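Local coordinates for probable benzoylformate decarboxylase (Rhodococcus jostii, PDB 7ORX), which is a tetrameric member of the thiamine diphosphate-dependent enzyme family, with thiamine diphosphate and a sodium ion bound in the model, at residues 194-199 against 315-320; 145-150 against 180-185; 395-400 against 421-426. All blocks are in the same frame, centred on the assembly; numbering follows the deposited sequence.

Contact 1. Residues 194-199 against 315-320; sequences NDLIET and EAYVAP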
loop_
_atom_site.group_PDB
_atom_site.type_symbol
_atom_site.label_atom_id
_atom_site.label_comp_id
_atom_site.label_asym_id
_atom_site.label_seq_id
_atom_site.Cartn_x
_atom_site.Cartn_y
_atom_site.Cartn_z
ATOM N N ASN C 194 -9.167 39.766 12.182
ATOM C CA ASN C 194 -9.711 41.086 11.758
ATOM C C ASN C 194 -10.160 40.993 10.288
ATOM O O ASN C 194 -11.140 41.678 9.961
ATOM C CB ASN C 194 -8.735 42.235 12.028
ATOM C CG ASN C 194 -8.395 42.386 13.493
ATOM O OD1 ASN C 194 -9.237 42.335 14.383
ATOM N ND2 ASN C 194 -7.115 42.492 13.760
ATOM N N ASP C 195 -9.528 40.145 9.462
ATOM C CA ASP C 195 -9.961 39.840 8.067
ATOM C C ASP C 195 -11.323 39.132 8.088
ATOM O O ASP C 195 -12.197 39.570 7.341
ATOM C CB ASP C 195 -8.998 38.932 7.303
ATOM C CG ASP C 195 -7.595 39.510 7.177
ATOM O OD1 ASP C 195 -7.456 40.749 6.903
ATOM O OD2 ASP C 195 -6.640 38.728 7.391
ATOM N N LEU C 196 -11.470 38.059 8.880
ATOM C CA LEU C 196 -12.750 37.330 9.069
ATOM C C LEU C 196 -13.823 38.328 9.516
ATOM O O LEU C 196 -14.889 38.323 8.879
ATOM C CB LEU C 196 -12.621 36.196 10.094
ATOM C CG LEU C 196 -12.423 34.781 9.549
ATOM C CD1 LEU C 196 -13.212 34.547 8.277
ATOM C CD2 LEU C 196 -10.975 34.469 9.264
ATOM N N ILE C 197 -13.571 39.159 10.538
ATOM C CA ILE C 197 -14.648 40.015 11.118
ATOM C C ILE C 197 -14.966 41.143 10.124
ATOM O O ILE C 197 -16.143 41.437 9.957
ATOM C CB ILE C 197 -14.414 40.513 12.558
ATOM C CG1 ILE C 197 -13.898 41.946 12.594
ATOM C CG2 ILE C 197 -13.565 39.557 13.382
ATOM C CD1 ILE C 197 -14.514 42.805 13.679
ATOM N N GLU C 198 -13.993 41.712 9.433
ATOM C CA GLU C 198 -14.272 42.716 8.371
ATOM C C GLU C 198 -15.201 42.053 7.346
ATOM O O GLU C 198 -16.301 42.558 7.167
ATOM C CB GLU C 198 -13.004 43.260 7.713
ATOM C CG GLU C 198 -13.280 44.448 6.796
ATOM C CD GLU C 198 -12.200 45.558 6.813
ATOM O OE1 GLU C 198 -10.967 45.264 7.034
ATOM O OE2 GLU C 198 -12.567 46.755 6.605
ATOM N N THR C 199 -14.835 40.907 6.782
ATOM C CA THR C 199 -15.626 40.216 5.731
ATOM C C THR C 199 -17.056 39.942 6.220
ATOM O O THR C 199 -17.992 40.009 5.381
ATOM C CB THR C 199 -15.036 38.863 5.326
ATOM O OG1 THR C 199 -13.622 38.989 5.250
ATOM C CG2 THR C 199 -15.541 38.369 3.990
ATOM N N GLU C 315 -12.291 30.280 -0.130
ATOM C CA GLU C 315 -11.144 30.738 0.693
ATOM C C GLU C 315 -11.203 30.004 2.042
ATOM O O GLU C 315 -12.037 30.380 2.863
ATOM C CB GLU C 315 -11.238 32.257 0.835
ATOM C CG GLU C 315 -10.318 32.841 1.907
ATOM C CD GLU C 315 -10.064 34.333 1.845
ATOM O OE1 GLU C 315 -11.028 35.118 2.018
ATOM O OE2 GLU C 315 -8.894 34.701 1.643
ATOM N N ALA C 316 -10.333 29.018 2.286
ATOM C CA ALA C 316 -10.328 28.211 3.531
ATOM C C ALA C 316 -9.334 28.779 4.563
ATOM O O ALA C 316 -8.309 29.326 4.169
ATOM C CB ALA C 316 -10.002 26.770 3.221
ATOM N N TYR C 317 -9.660 28.595 5.850
ATOM C CA TYR C 317 -8.828 28.832 7.058
ATOM C C TYR C 317 -8.735 27.498 7.799
ATOM O O TYR C 317 -9.799 26.995 8.217
ATOM C CB TYR C 317 -9.443 29.911 7.954
ATOM C CG TYR C 317 -9.427 31.284 7.341
ATOM C CD1 TYR C 317 -10.357 31.666 6.386
ATOM C CD2 TYR C 317 -8.468 32.199 7.696
ATOM C CE1 TYR C 317 -10.331 32.931 5.815
ATOM C CE2 TYR C 317 -8.404 33.456 7.122
ATOM C CZ TYR C 317 -9.354 33.842 6.188
ATOM O OH TYR C 317 -9.323 35.106 5.638
ATOM N N VAL C 318 -7.528 26.942 7.972
ATOM C CA VAL C 318 -7.383 25.683 8.750
ATOM C C VAL C 318 -7.118 26.126 10.172
ATOM O O VAL C 318 -6.083 26.680 10.382
ATOM C CB VAL C 318 -6.290 24.749 8.209
ATOM C CG1 VAL C 318 -6.279 23.399 8.933
ATOM C CG2 VAL C 318 -6.492 24.531 6.714
ATOM N N ALA C 319 -8.095 25.965 11.060
ATOM C CA ALA C 319 -8.039 26.466 12.447
ATOM C C ALA C 319 -9.034 25.702 13.296
ATOM O O ALA C 319 -9.943 25.071 12.764
ATOM C CB ALA C 319 -8.317 27.946 12.468
ATOM N N PRO C 320 -8.897 25.736 14.638
ATOM C CA PRO C 320 -9.837 25.071 15.527
ATOM C C PRO C 320 -11.214 25.729 15.475
ATOM O O PRO C 320 -11.288 26.938 15.595
ATOM C CB PRO C 320 -9.160 25.226 16.886
ATOM C CG PRO C 320 -7.745 25.338 16.508
ATOM C CD PRO C 320 -7.813 26.354 15.388
#
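L196 and Y317 make a helix-on-sheet packing contact in the Rossmann-like central domain, where helix 190-202 lies against strand 315-318, the last strand of the parallel sheet within this chain. One branch of the leucine does most of the touching: CD2 sits over the centre of the tyrosine ring, 3.5 Å from its centroid and 14° off the ring normal, a CH-pi contact made on one face. The two side chains approach from opposite directions. CD1 stays nearer the rim, with L196 CD1 4.1 Å from Y317 CE1. With CG anti to the carbonyl carbon (chi1 -68°), Y317 extends from the strand toward the helix, and its hydroxyl ends near the residue before the leucine, with Y317 OH 4.2 Å from D195 CB. Within the helix, D195 O accepts from both N and OG1 of T199, the two donors reaching it from opposite faces of the carbonyl plane. I299 of strand 297-302 touches both L196 and Y317, and L328 of helix 321-331 also packs on the leucine. H183 of the second subunit meets the Y317 ring edge-to-face, and strand 315-318 pairs in parallel with a strand of that subunit. Across these two segments the attraction is therefore dispersive, a methyl on an aromatic face, and the tyrosine that joins helix to sheet also takes part in the subunit interface.

Contact 2. Residues 145-150 against 180-185; sequences AIHTAL and REVHSA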
loop_
_atom_site.group_PDB
_atom_site.type_symbol
_atom_site.label_atom_id
_atom_site.label_comp_id
_atom_site.label_asym_id
_atom_site.label_seq_id
_atom_site.Cartn_x
_atom_site.Cartn_y
_atom_site.Cartn_z
ATOM N N ALA C 145 0.050 6.076 18.891
ATOM C CA ALA C 145 -1.303 5.778 18.390
ATOM C C ALA C 145 -2.308 6.716 19.055
ATOM O O ALA C 145 -3.141 7.298 18.307
ATOM C CB ALA C 145 -1.680 4.338 18.644
ATOM N N ILE C 146 -2.252 6.878 20.378
ATOM C CA ILE C 146 -3.299 7.658 21.108
ATOM C C ILE C 146 -3.121 9.130 20.759
ATOM O O ILE C 146 -4.111 9.759 20.430
ATOM C CB ILE C 146 -3.250 7.408 22.616
ATOM C CG1 ILE C 146 -3.667 5.971 22.922
ATOM C CG2 ILE C 146 -4.097 8.425 23.369
ATOM C CD1 ILE C 146 -3.166 5.461 24.240
ATOM N N HIS C 147 -1.912 9.657 20.802
ATOM C CA HIS C 147 -1.704 11.109 20.563
ATOM C C HIS C 147 -2.165 11.465 19.152
ATOM O O HIS C 147 -2.745 12.558 18.944
ATOM C CB HIS C 147 -0.229 11.463 20.704
ATOM C CG HIS C 147 0.258 11.421 22.103
ATOM N ND1 HIS C 147 -0.404 12.071 23.124
ATOM C CD2 HIS C 147 1.375 10.856 22.632
ATOM C CE1 HIS C 147 0.282 11.892 24.240
ATOM N NE2 HIS C 147 1.383 11.150 23.958
ATOM N N THR C 148 -1.788 10.594 18.218
ATOM C CA THR C 148 -2.110 10.686 16.770
ATOM C C THR C 148 -3.636 10.676 16.620
ATOM O O THR C 148 -4.147 11.526 15.919
ATOM C CB THR C 148 -1.490 9.531 15.972
ATOM O OG1 THR C 148 -0.071 9.528 16.115
ATOM C CG2 THR C 148 -1.822 9.585 14.501
ATOM N N ALA C 149 -4.353 9.742 17.226
ATOM C CA ALA C 149 -5.831 9.696 17.130
ATOM C C ALA C 149 -6.465 11.036 17.547
ATOM O O ALA C 149 -7.442 11.409 16.871
ATOM C CB ALA C 149 -6.368 8.549 17.925
ATOM N N LEU C 150 -5.904 11.770 18.519
ATOM C CA LEU C 150 -6.500 13.006 19.092
ATOM C C LEU C 150 -5.957 14.260 18.429
ATOM O O LEU C 150 -6.374 15.377 18.802
ATOM C CB LEU C 150 -6.230 13.066 20.589
ATOM C CG LEU C 150 -6.907 11.963 21.387
ATOM C CD1 LEU C 150 -6.236 11.748 22.722
ATOM C CD2 LEU C 150 -8.376 12.266 21.587
ATOM N N ARG C 180 4.039 12.104 29.289
ATOM C CA ARG C 180 3.847 12.742 27.961
ATOM C C ARG C 180 2.446 13.333 27.869
ATOM O O ARG C 180 1.493 12.661 28.273
ATOM C CB ARG C 180 4.054 11.783 26.778
ATOM C CG ARG C 180 5.507 11.330 26.604
ATOM C CD ARG C 180 6.055 11.300 25.184
ATOM N NE ARG C 180 5.955 12.619 24.592
ATOM C CZ ARG C 180 5.396 12.893 23.411
ATOM N NH1 ARG C 180 4.939 11.948 22.596
ATOM N NH2 ARG C 180 5.342 14.152 23.024
ATOM N N GLU C 181 2.396 14.584 27.415
ATOM C CA GLU C 181 1.225 15.300 26.883
ATOM C C GLU C 181 1.576 15.789 25.470
ATOM O O GLU C 181 2.743 15.950 25.178
ATOM C CB GLU C 181 0.848 16.453 27.818
ATOM C CG GLU C 181 0.346 15.987 29.185
ATOM C CD GLU C 181 0.652 16.975 30.304
ATOM O OE1 GLU C 181 0.078 18.104 30.291
ATOM O OE2 GLU C 181 1.531 16.653 31.162
ATOM N N VAL C 182 0.569 15.993 24.619
ATOM C CA VAL C 182 0.662 16.669 23.295
ATOM C C VAL C 182 -0.459 17.699 23.231
ATOM O O VAL C 182 -1.575 17.277 23.284
ATOM C CB VAL C 182 0.483 15.640 22.167
ATOM C CG1 VAL C 182 0.375 16.322 20.826
ATOM C CG2 VAL C 182 1.592 14.600 22.123
ATOM N N HIS C 183 -0.180 18.980 23.095
ATOM C CA HIS C 183 -1.198 20.052 22.955
ATOM C C HIS C 183 -1.262 20.544 21.506
ATOM O O HIS C 183 -0.202 20.709 20.939
ATOM C CB HIS C 183 -0.848 21.211 23.907
ATOM C CG HIS C 183 -0.584 20.757 25.303
ATOM N ND1 HIS C 183 -1.487 19.999 26.003
ATOM C CD2 HIS C 183 0.474 20.901 26.118
ATOM C CE1 HIS C 183 -0.982 19.696 27.181
ATOM N NE2 HIS C 183 0.210 20.226 27.276
ATOM N N SER C 184 -2.445 20.815 20.936
ATOM C CA SER C 184 -2.599 21.545 19.645
ATOM C C SER C 184 -2.837 23.023 19.912
ATOM O O SER C 184 -3.660 23.291 20.781
ATOM C CB SER C 184 -3.710 20.967 18.839
ATOM O OG SER C 184 -3.451 19.590 18.603
ATOM N N ALA C 185 -2.127 23.929 19.216
ATOM C CA ALA C 185 -2.523 25.352 19.067
ATOM C C ALA C 185 -4.060 25.385 19.008
ATOM O O ALA C 185 -4.640 24.799 18.030
ATOM C CB ALA C 185 -1.949 25.975 17.818
#
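H147, near the C-terminal end of helix 138-149, and V182, in strand 181-184, bring the two backbones closest, with CA atoms 6.6 Å apart. The helix belongs to the alpha/beta fold of the N-terminal domain: A145 and A149 lean on strand 157-162 of its parallel sheet, while H147 points toward strand 181-184. That strand is not part of this sheet; E181 to S184 form a parallel ladder with a strand of the second subunit, extending that chain's sheet across the interface. H147 carries the contact. The CG2 methyl of V182 lies over one face of the imidazole, 3.5 Å from the centroid and 15° off the normal, a CH-pi contact offset toward the rim. The methyl is displaced toward the CG-ND1 side, V182 CG2 being 3.4 Å from both CG and ND1 of H147. The valine has CG1 anti to the backbone N (chi1 172°), which leaves CG2 as the branch turned to the histidine. R180, two residues earlier, comes to the same ring obliquely; bends at chi2 and chi3 bring its guanidinium near the imidazole, the two planes 61° apart. Its polar atoms are engaged elsewhere: NE bonds to G314 O and NH1 to A308 O, both of the second subunit. H147 thus rests on a valine methyl and on an arginine committed to the neighbouring chain. R180 NH1 stands 3.7 Å from H147 CD2, and the arginine's CB is 3.9 Å from H147 NE2.

Contact 3. Residues 395-400 against 421-426; sequences QGSYYF and PDRQVI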
loop_
_atom_site.group_PDB
_atom_site.type_symbol
_atom_site.label_atom_id
_atom_site.label_comp_id
_atom_site.label_asym_id
_atom_site.label_seq_id
_atom_site.Cartn_x
_atom_site.Cartn_y
_atom_site.Cartn_z
ATOM N N GLN C 395 -26.213 20.199 22.840
ATOM C CA GLN C 395 -25.019 19.575 22.224
ATOM C C GLN C 395 -25.281 18.064 22.106
ATOM O O GLN C 395 -25.927 17.483 22.982
ATOM C CB GLN C 395 -23.798 19.894 23.094
ATOM C CG GLN C 395 -22.473 19.468 22.512
ATOM C CD GLN C 395 -22.208 17.990 22.633
ATOM O OE1 GLN C 395 -21.457 17.444 21.819
ATOM N NE2 GLN C 395 -22.795 17.331 23.632
ATOM N N GLY C 396 -24.793 17.432 21.061
ATOM C CA GLY C 396 -24.736 15.968 21.000
ATOM C C GLY C 396 -26.117 15.332 20.957
ATOM O O GLY C 396 -26.234 14.239 21.510
ATOM N N SER C 397 -27.067 15.927 20.232
ATOM C CA SER C 397 -28.465 15.450 20.154
ATOM C C SER C 397 -28.751 14.587 18.923
ATOM O O SER C 397 -29.813 13.937 18.935
ATOM C CB SER C 397 -29.406 16.593 20.209
ATOM O OG SER C 397 -29.317 17.223 21.473
ATOM N N TYR C 398 -27.864 14.543 17.929
ATOM C CA TYR C 398 -28.053 13.811 16.650
ATOM C C TYR C 398 -26.715 13.209 16.188
ATOM O O TYR C 398 -25.721 13.927 16.138
ATOM C CB TYR C 398 -28.607 14.758 15.585
ATOM C CG TYR C 398 -28.940 14.114 14.262
ATOM C CD1 TYR C 398 -30.155 13.503 14.069
ATOM C CD2 TYR C 398 -28.054 14.098 13.200
ATOM C CE1 TYR C 398 -30.484 12.897 12.877
ATOM C CE2 TYR C 398 -28.363 13.484 11.990
ATOM C CZ TYR C 398 -29.593 12.890 11.834
ATOM O OH TYR C 398 -29.947 12.263 10.675
ATOM N N TYR C 399 -26.734 11.925 15.851
ATOM C CA TYR C 399 -25.646 11.198 15.162
ATOM C C TYR C 399 -26.274 10.401 14.010
ATOM O O TYR C 399 -27.278 9.784 14.182
ATOM C CB TYR C 399 -24.860 10.304 16.129
ATOM C CG TYR C 399 -24.307 11.082 17.281
ATOM C CD1 TYR C 399 -23.161 11.812 17.159
ATOM C CD2 TYR C 399 -24.975 11.160 18.478
ATOM C CE1 TYR C 399 -22.651 12.574 18.200
ATOM C CE2 TYR C 399 -24.502 11.926 19.531
ATOM C CZ TYR C 399 -23.328 12.622 19.392
ATOM O OH TYR C 399 -22.922 13.339 20.450
ATOM N N PHE C 400 -25.632 10.442 12.847
ATOM C CA PHE C 400 -25.978 9.687 11.621
ATOM C C PHE C 400 -24.643 9.227 11.022
ATOM O O PHE C 400 -23.666 9.945 11.068
ATOM C CB PHE C 400 -26.819 10.594 10.708
ATOM C CG PHE C 400 -27.191 9.985 9.386
ATOM C CD1 PHE C 400 -26.270 9.826 8.387
ATOM C CD2 PHE C 400 -28.472 9.525 9.149
ATOM C CE1 PHE C 400 -26.616 9.240 7.177
ATOM C CE2 PHE C 400 -28.818 8.920 7.949
ATOM C CZ PHE C 400 -27.880 8.756 6.969
ATOM N N PRO C 421 -25.010 8.664 30.877
ATOM C CA PRO C 421 -25.680 8.218 32.091
ATOM C C PRO C 421 -26.976 9.007 32.357
ATOM O O PRO C 421 -27.857 8.398 32.865
ATOM C CB PRO C 421 -24.599 8.446 33.164
ATOM C CG PRO C 421 -23.831 9.637 32.680
ATOM C CD PRO C 421 -23.843 9.512 31.174
ATOM N N ASP C 422 -27.072 10.292 31.975
ATOM C CA ASP C 422 -28.223 11.186 32.326
ATOM C C ASP C 422 -29.108 11.528 31.107
ATOM O O ASP C 422 -29.858 12.510 31.198
ATOM C CB ASP C 422 -27.779 12.538 32.888
ATOM C CG ASP C 422 -26.599 12.456 33.832
ATOM O OD1 ASP C 422 -26.713 11.665 34.807
ATOM O OD2 ASP C 422 -25.568 13.184 33.582
ATOM N N ARG C 423 -28.952 10.870 29.960
ATOM C CA ARG C 423 -29.667 11.275 28.742
ATOM C C ARG C 423 -30.133 10.012 28.054
ATOM O O ARG C 423 -29.378 9.049 27.969
ATOM C CB ARG C 423 -28.792 12.102 27.807
ATOM C CG ARG C 423 -28.345 13.445 28.378
ATOM C CD ARG C 423 -27.409 14.139 27.404
ATOM N NE ARG C 423 -28.167 14.539 26.236
ATOM C CZ ARG C 423 -27.682 15.161 25.168
ATOM N NH1 ARG C 423 -26.415 15.494 25.112
ATOM N NH2 ARG C 423 -28.485 15.487 24.161
ATOM N N GLN C 424 -31.381 10.037 27.598
ATOM C CA GLN C 424 -31.970 8.883 26.893
ATOM C C GLN C 424 -31.475 8.888 25.454
ATOM O O GLN C 424 -31.683 9.881 24.776
ATOM C CB GLN C 424 -33.491 8.944 26.913
ATOM C CG GLN C 424 -34.113 7.757 26.204
ATOM C CD GLN C 424 -33.824 6.461 26.925
ATOM O OE1 GLN C 424 -34.374 6.205 27.992
ATOM N NE2 GLN C 424 -32.989 5.627 26.319
ATOM N N VAL C 425 -30.831 7.817 25.019
ATOM C CA VAL C 425 -30.536 7.602 23.582
ATOM C C VAL C 425 -31.741 6.902 22.951
ATOM O O VAL C 425 -32.175 5.853 23.472
ATOM C CB VAL C 425 -29.248 6.799 23.382
ATOM C CG1 VAL C 425 -29.047 6.448 21.926
ATOM C CG2 VAL C 425 -28.052 7.566 23.905
ATOM N N ILE C 426 -32.217 7.447 21.840
ATOM C CA ILE C 426 -33.268 6.832 20.997
ATOM C C ILE C 426 -32.664 6.521 19.640
ATOM O O ILE C 426 -32.259 7.445 18.966
ATOM C CB ILE C 426 -34.468 7.786 20.905
ATOM C CG1 ILE C 426 -34.924 8.194 22.304
ATOM C CG2 ILE C 426 -35.586 7.150 20.117
ATOM C CD1 ILE C 426 -35.896 9.339 22.323
#
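The guanidinium of R423 is presented edge-on to the turn at Q395-S397, bridging two loops that lead into strands 398-399 and 425-430 of the parallel alpha/beta sheet in the C-terminal domain. Strand 374-378 runs between those strands, and the arginine packs on I374 at its start. Across the contact, Q395 O is the main acceptor. It lies close to the guanidinium plane and takes a hydrogen bond from R423 NH1 at 3.0 Å, with an N-H...O angle of 155°; NH2 adds a weak, longer one to the same oxygen. A bend at chi3 (69°) in an otherwise extended chain turns the edge of the planar head to the turn. On the same edge-on footing, S397 OG lies in the guanidinium plane and accepts weakly from NH2, while it also bonds to H394 O. R423 NE donates to D372 O, so the head is held from several directions by backbone carbonyls, an arrangement that fixes its rotation. The positive phi of G396 (66°) probably helps the turn bring both acceptors round to the arginine. Strand 425-430 goes on to D431 of the sodium site. R423 NH2 stands 3.3 Å from S397 OG.

Overall arrangement
Followed from the N terminus, the three contacts lie in series, each loop closing before the next opens. Contact 2 comes first, joining helix 138-149 to strand 181-184, 30 residues on. The chain then enters helix 190-202, where contact 1 begins; it closes at strand 315-318 after 115 intervening residues and spans most of the central domain. Contact 3 is shortest, joining the segments before and after helix 409-418 in the C-terminal domain. Contacts 1 and 2 touch, P320 CG lying 3.5 Å from A185 O, and both meet the second subunit. Contact 3 stands apart, its nearest atoms about 14 Å from contact 2 and about 15 Å from contact 1.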